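Local atomic coordinates of carbohydrate kinase, pfkB family (Enterococcus faecalis, PDB entry 3KTN), a protein that probably phosphorylates a sugar acid, as a putative 2-keto-3-deoxygluconate kinase of the pfkB (ribokinase-like) family, and binds magnesium. Residues T241-S253 with Q264-I276. Sequence-based numbering, arbitrary orientation.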
loop_
_atom_site.group_PDB
_atom_site.type_symbol
_atom_site.label_atom_id
_atom_site.label_comp_id
_atom_site.label_asym_id
_atom_site.label_seq_id
_atom_site.Cartn_x
_atom_site.Cartn_y
_atom_site.Cartn_z
ATOM N N THR A 241 -32.537 16.706 -5.759
ATOM C CA THR A 241 -32.246 16.918 -4.350
ATOM C C THR A 241 -31.787 18.335 -4.095
ATOM O O THR A 241 -31.293 19.021 -4.985
ATOM C CB THR A 241 -31.119 15.996 -3.852
ATOM O OG1 THR A 241 -29.909 16.312 -4.552
ATOM C CG2 THR A 241 -31.474 14.539 -4.074
ATOM N N THR A 242 -31.937 18.763 -2.855
ATOM C CA THR A 242 -31.517 20.089 -2.476
ATOM C C THR A 242 -30.630 19.982 -1.244
ATOM O O THR A 242 -30.978 19.316 -0.266
ATOM C CB THR A 242 -32.742 21.004 -2.203
ATOM O OG1 THR A 242 -32.320 22.180 -1.501
ATOM C CG2 THR A 242 -33.791 20.273 -1.389
ATOM N N ARG A 243 -29.463 20.610 -1.323
ATOM C CA ARG A 243 -28.507 20.620 -0.225
ATOM C C ARG A 243 -28.689 21.909 0.556
ATOM O O ARG A 243 -28.865 22.979 -0.025
ATOM C CB ARG A 243 -27.076 20.547 -0.762
ATOM C CG ARG A 243 -26.753 19.250 -1.473
ATOM C CD ARG A 243 -25.496 19.378 -2.316
ATOM N NE ARG A 243 -25.290 18.196 -3.150
ATOM C CZ ARG A 243 -24.839 17.030 -2.698
ATOM N NH1 ARG A 243 -24.538 16.888 -1.413
ATOM N NH2 ARG A 243 -24.701 16.000 -3.528
ATOM N N SER A 244 -28.656 21.802 1.877
ATOM C CA SER A 244 -28.812 22.963 2.737
ATOM C C SER A 244 -27.853 22.831 3.907
ATOM O O SER A 244 -27.277 21.764 4.129
ATOM C CB SER A 244 -30.254 23.061 3.251
ATOM O OG SER A 244 -30.628 21.902 3.981
ATOM N N HIS A 245 -27.673 23.913 4.653
ATOM C CA HIS A 245 -26.780 23.875 5.795
ATOM C C HIS A 245 -27.195 24.835 6.893
ATOM O O HIS A 245 -27.345 26.034 6.665
ATOM C CB HIS A 245 -25.340 24.188 5.368
ATOM C CG HIS A 245 -25.134 25.600 4.911
ATOM N ND1 HIS A 245 -25.668 26.088 3.737
ATOM C CD2 HIS A 245 -24.467 26.632 5.478
ATOM C CE1 HIS A 245 -25.338 27.360 3.601
ATOM N NE2 HIS A 245 -24.609 27.715 4.644
ATOM N N SER A 246 -27.404 24.291 8.083
ATOM C CA SER A 246 -27.747 25.101 9.238
ATOM C C SER A 246 -26.384 25.331 9.868
ATOM O O SER A 246 -25.374 24.904 9.308
ATOM C CB SER A 246 -28.656 24.326 10.193
ATOM O OG SER A 246 -29.916 24.063 9.597
ATOM N N GLN A 247 -26.327 26.001 11.010
ATOM C CA GLN A 247 -25.030 26.223 11.629
ATOM C C GLN A 247 -24.494 24.881 12.117
ATOM O O GLN A 247 -25.161 24.180 12.883
ATOM C CB GLN A 247 -25.140 27.205 12.799
ATOM C CG GLN A 247 -23.786 27.711 13.290
ATOM C CD GLN A 247 -23.904 28.730 14.408
ATOM O OE1 GLN A 247 -24.599 29.740 14.273
ATOM N NE2 GLN A 247 -23.217 28.475 15.517
ATOM N N ASN A 248 -23.301 24.524 11.643
ATOM C CA ASN A 248 -22.635 23.274 12.010
ATOM C C ASN A 248 -22.957 22.070 11.130
ATOM O O ASN A 248 -22.057 21.304 10.779
ATOM C CB ASN A 248 -22.945 22.894 13.463
ATOM C CG ASN A 248 -22.212 23.756 14.465
ATOM O OD1 ASN A 248 -22.330 24.983 14.457
ATOM N ND2 ASN A 248 -21.449 23.113 15.346
ATOM N N GLN A 249 -24.227 21.900 10.770
ATOM C CA GLN A 249 -24.637 20.744 9.974
ATOM C C GLN A 249 -25.048 20.983 8.524
ATOM O O GLN A 249 -25.519 22.060 8.161
ATOM C CB GLN A 249 -25.787 20.026 10.675
ATOM C CG GLN A 249 -25.549 19.730 12.138
ATOM C CD GLN A 249 -26.647 18.869 12.725
ATOM O OE1 GLN A 249 -26.847 17.730 12.304
ATOM N NE2 GLN A 249 -27.374 19.413 13.698
ATOM N N ASN A 250 -24.868 19.946 7.708
ATOM C CA ASN A 250 -25.252 19.972 6.301
ATOM C C ASN A 250 -26.397 18.978 6.149
ATOM O O ASN A 250 -26.455 17.977 6.861
ATOM C CB ASN A 250 -24.087 19.559 5.404
ATOM C CG ASN A 250 -23.006 20.617 5.333
ATOM O OD1 ASN A 250 -23.271 21.765 4.974
ATOM N ND2 ASN A 250 -21.778 20.235 5.666
ATOM N N TYR A 251 -27.306 19.250 5.222
ATOM C CA TYR A 251 -28.452 18.372 5.028
ATOM C C TYR A 251 -28.733 18.077 3.571
ATOM O O TYR A 251 -28.379 18.846 2.684
ATOM C CB TYR A 251 -29.702 19.006 5.635
ATOM C CG TYR A 251 -29.602 19.281 7.110
ATOM C CD1 TYR A 251 -30.067 18.356 8.042
ATOM C CD2 TYR A 251 -29.043 20.471 7.577
ATOM C CE1 TYR A 251 -29.982 18.609 9.408
ATOM C CE2 TYR A 251 -28.950 20.737 8.940
ATOM C CZ TYR A 251 -29.421 19.802 9.849
ATOM O OH TYR A 251 -29.340 20.056 11.198
ATOM N N LEU A 252 -29.387 16.949 3.338
ATOM C CA LEU A 252 -29.765 16.565 1.999
ATOM C C LEU A 252 -31.265 16.330 2.030
ATOM O O LEU A 252 -31.790 15.732 2.968
ATOM C CB LEU A 252 -29.056 15.283 1.568
ATOM C CG LEU A 252 -29.302 14.946 0.093
ATOM C CD1 LEU A 252 -28.587 15.990 -0.771
ATOM C CD2 LEU A 252 -28.804 13.536 -0.236
ATOM N N SER A 253 -31.955 16.804 1.004
ATOM C CA SER A 253 -33.394 16.627 0.927
ATOM C C SER A 253 -33.780 16.288 -0.502
ATOM O O SER A 253 -33.318 16.926 -1.446
ATOM C CB SER A 253 -34.107 17.907 1.370
ATOM O OG SER A 253 -35.491 17.667 1.526
ATOM N N GLN A 264 -41.813 15.862 -0.862
ATOM C CA GLN A 264 -40.499 16.266 -0.387
ATOM C C GLN A 264 -40.167 15.451 0.854
ATOM O O GLN A 264 -41.032 15.214 1.694
ATOM C CB GLN A 264 -40.518 17.756 -0.037
ATOM C CG GLN A 264 -39.225 18.307 0.536
ATOM C CD GLN A 264 -38.258 18.768 -0.534
ATOM O OE1 GLN A 264 -38.579 19.639 -1.341
ATOM N NE2 GLN A 264 -37.063 18.190 -0.543
ATOM N N SER A 265 -38.919 15.012 0.970
ATOM C CA SER A 265 -38.511 14.236 2.136
ATOM C C SER A 265 -38.057 15.219 3.207
ATOM O O SER A 265 -37.818 16.390 2.917
ATOM C CB SER A 265 -37.348 13.306 1.787
ATOM O OG SER A 265 -36.127 14.021 1.762
ATOM N N GLU A 266 -37.945 14.751 4.443
ATOM C CA GLU A 266 -37.483 15.623 5.516
ATOM C C GLU A 266 -35.968 15.745 5.375
ATOM O O GLU A 266 -35.329 14.831 4.861
ATOM C CB GLU A 266 -37.843 15.026 6.879
ATOM C CG GLU A 266 -37.397 13.583 7.064
ATOM C CD GLU A 266 -37.681 13.060 8.465
ATOM O OE1 GLU A 266 -38.859 13.111 8.892
ATOM O OE2 GLU A 266 -36.730 12.598 9.139
ATOM N N LYS A 267 -35.405 16.873 5.806
ATOM C CA LYS A 267 -33.960 17.084 5.728
ATOM C C LYS A 267 -33.220 15.957 6.440
ATOM O O LYS A 267 -33.559 15.597 7.565
ATOM C CB LYS A 267 -33.549 18.402 6.391
ATOM C CG LYS A 267 -34.043 19.663 5.720
ATOM C CD LYS A 267 -33.361 20.891 6.327
ATOM C CE LYS A 267 -33.499 20.934 7.856
ATOM N NZ LYS A 267 -32.748 22.079 8.465
ATOM N N ARG A 268 -32.203 15.413 5.787
ATOM C CA ARG A 268 -31.412 14.331 6.369
ATOM C C ARG A 268 -30.003 14.846 6.624
ATOM O O ARG A 268 -29.357 15.384 5.715
ATOM C CB ARG A 268 -31.326 13.150 5.401
ATOM C CG ARG A 268 -32.649 12.644 4.864
ATOM C CD ARG A 268 -33.304 11.688 5.827
ATOM N NE ARG A 268 -32.355 10.683 6.286
ATOM C CZ ARG A 268 -32.693 9.587 6.959
ATOM N NH1 ARG A 268 -33.967 9.349 7.245
ATOM N NH2 ARG A 268 -31.755 8.740 7.364
ATOM N N PRO A 269 -29.507 14.711 7.866
ATOM C CA PRO A 269 -28.146 15.188 8.142
ATOM C C PRO A 269 -27.224 14.515 7.113
ATOM O O PRO A 269 -27.370 13.325 6.835
ATOM C CB PRO A 269 -27.888 14.693 9.565
ATOM C CG PRO A 269 -29.265 14.695 10.178
ATOM C CD PRO A 269 -30.122 14.123 9.069
ATOM N N LEU A 270 -26.296 15.277 6.545
ATOM C CA LEU A 270 -25.389 14.754 5.528
ATOM C C LEU A 270 -23.920 14.846 5.939
ATOM O O LEU A 270 -23.441 15.913 6.329
ATOM C CB LEU A 270 -25.595 15.522 4.219
ATOM C CG LEU A 270 -24.728 15.174 3.004
ATOM C CD1 LEU A 270 -25.129 13.828 2.450
ATOM C CD2 LEU A 270 -24.906 16.250 1.938
ATOM N N LEU A 271 -23.218 13.717 5.863
ATOM C CA LEU A 271 -21.793 13.662 6.188
ATOM C C LEU A 271 -21.065 13.303 4.895
ATOM O O LEU A 271 -21.254 12.227 4.321
ATOM C CB LEU A 271 -21.531 12.639 7.298
ATOM C CG LEU A 271 -22.126 13.060 8.652
ATOM C CD1 LEU A 271 -21.898 11.973 9.695
ATOM C CD2 LEU A 271 -21.487 14.373 9.107
ATOM N N ASN A 272 -20.230 14.230 4.450
ATOM C CA ASN A 272 -19.515 14.109 3.192
ATOM C C ASN A 272 -18.111 13.512 3.203
ATOM O O ASN A 272 -17.152 14.168 3.596
ATOM C CB ASN A 272 -19.468 15.500 2.541
ATOM C CG ASN A 272 -18.887 15.481 1.135
ATOM O OD1 ASN A 272 -18.321 14.483 0.688
ATOM N ND2 ASN A 272 -19.015 16.603 0.434
ATOM N N LEU A 273 -17.991 12.264 2.764
ATOM C CA LEU A 273 -16.683 11.640 2.658
ATOM C C LEU A 273 -16.309 11.754 1.178
ATOM O O LEU A 273 -15.169 12.052 0.835
ATOM C CB LEU A 273 -16.732 10.166 3.080
ATOM C CG LEU A 273 -15.435 9.363 2.913
ATOM C CD1 LEU A 273 -14.292 10.027 3.704
ATOM C CD2 LEU A 273 -15.645 7.940 3.393
ATOM N N ASP A 274 -17.288 11.543 0.303
ATOM C CA ASP A 274 -17.060 11.611 -1.147
ATOM C C ASP A 274 -18.422 11.803 -1.816
ATOM O O ASP A 274 -19.242 10.884 -1.824
ATOM C CB ASP A 274 -16.426 10.297 -1.630
ATOM C CG ASP A 274 -15.974 10.349 -3.088
ATOM O OD1 ASP A 274 -16.536 11.130 -3.880
ATOM O OD2 ASP A 274 -15.056 9.585 -3.454
ATOM N N ARG A 275 -18.665 12.980 -2.389
ATOM C CA ARG A 275 -19.952 13.236 -3.026
ATOM C C ARG A 275 -19.983 12.997 -4.524
ATOM O O ARG A 275 -21.042 13.071 -5.142
ATOM C CB ARG A 275 -20.401 14.670 -2.754
ATOM C CG ARG A 275 -19.359 15.701 -3.102
ATOM C CD ARG A 275 -19.932 17.101 -3.021
ATOM N NE ARG A 275 -20.807 17.359 -4.153
ATOM C CZ ARG A 275 -21.438 18.503 -4.366
ATOM N NH1 ARG A 275 -21.298 19.511 -3.516
ATOM N NH2 ARG A 275 -22.209 18.638 -5.433
ATOM N N ILE A 276 -18.835 12.712 -5.118
ATOM C CA ILE A 276 -18.800 12.503 -6.559
ATOM C C ILE A 276 -19.723 11.370 -6.993
ATOM O O ILE A 276 -19.596 10.243 -6.522
ATOM C CB ILE A 276 -17.369 12.217 -7.038
ATOM C CG1 ILE A 276 -16.450 13.343 -6.568
ATOM C CG2 ILE A 276 -17.334 12.124 -8.570
ATOM C CD1 ILE A 276 -15.024 13.153 -6.947
HETATM O O HOH W 1 -31.508 23.287 6.462
HETATM O O HOH W 2 -23.791 17.434 8.785
HETATM O O HOH W 3 -21.569 17.235 5.013
#
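The carbonyl oxygen of Leu270 is gripped by two waters that both lead to Asn250: one, 2.6 Å from Leu270 O, accepts from Asn250 ND2, and the other, 2.9 Å from Leu270 O, accepts from Asn250 N. A direct bond joins the same two residues, Leu270 N donating to Asn250 O at 2.7 Å, with the donor standing 38° out of the carbonyl plane. Next along the chains, Leu252 and Arg268 form an antiparallel hydrogen-bonded pair, Leu252 N to Arg268 O 2.8 Å, returned by Arg268 N to Leu252 O. The arrangement illustrates how a hairpin closes the edge of the large ribokinase-type sheet: strand 262-269 is its last strand within the chain, lying against 250-257, which in turn pairs with 237-245. Leu252 and Arg268 share one face of the sheet, where helix 296-310 packs on both. On the other, Lys267 bends at chi3 (-53°), which brings NZ over the face of the Tyr251 ring in a cation-pi contact, 4.1 Å from the centroid; CE adds a CH-pi contact on that face. A water accepting from Lys267 NZ bridges to Ser244 OG, while Pro269 CG touches Tyr251 CE1 obliquely.

Arg243 reaches from strand 237-245 to Arg275, in the loop after strand 262-269, and the two guanidinium groups stack with planes 21° apart and centres separated by 4.1 Å. Leu252 CD1 lies over the opposite face of the Arg243 group and Leu270 CD2 at its edge. The like charges of the two arginines are probably eased by Asp335 of a second subunit, which forms a salt bridge with Arg275 NH1; Arg243 NH1 is hydrogen-bonded to His311 NE2. Arg275 sits between Asp274 and Ile276 of the magnesium site, where Ile276 N bonds to Asp274 OD1 in an Asx turn.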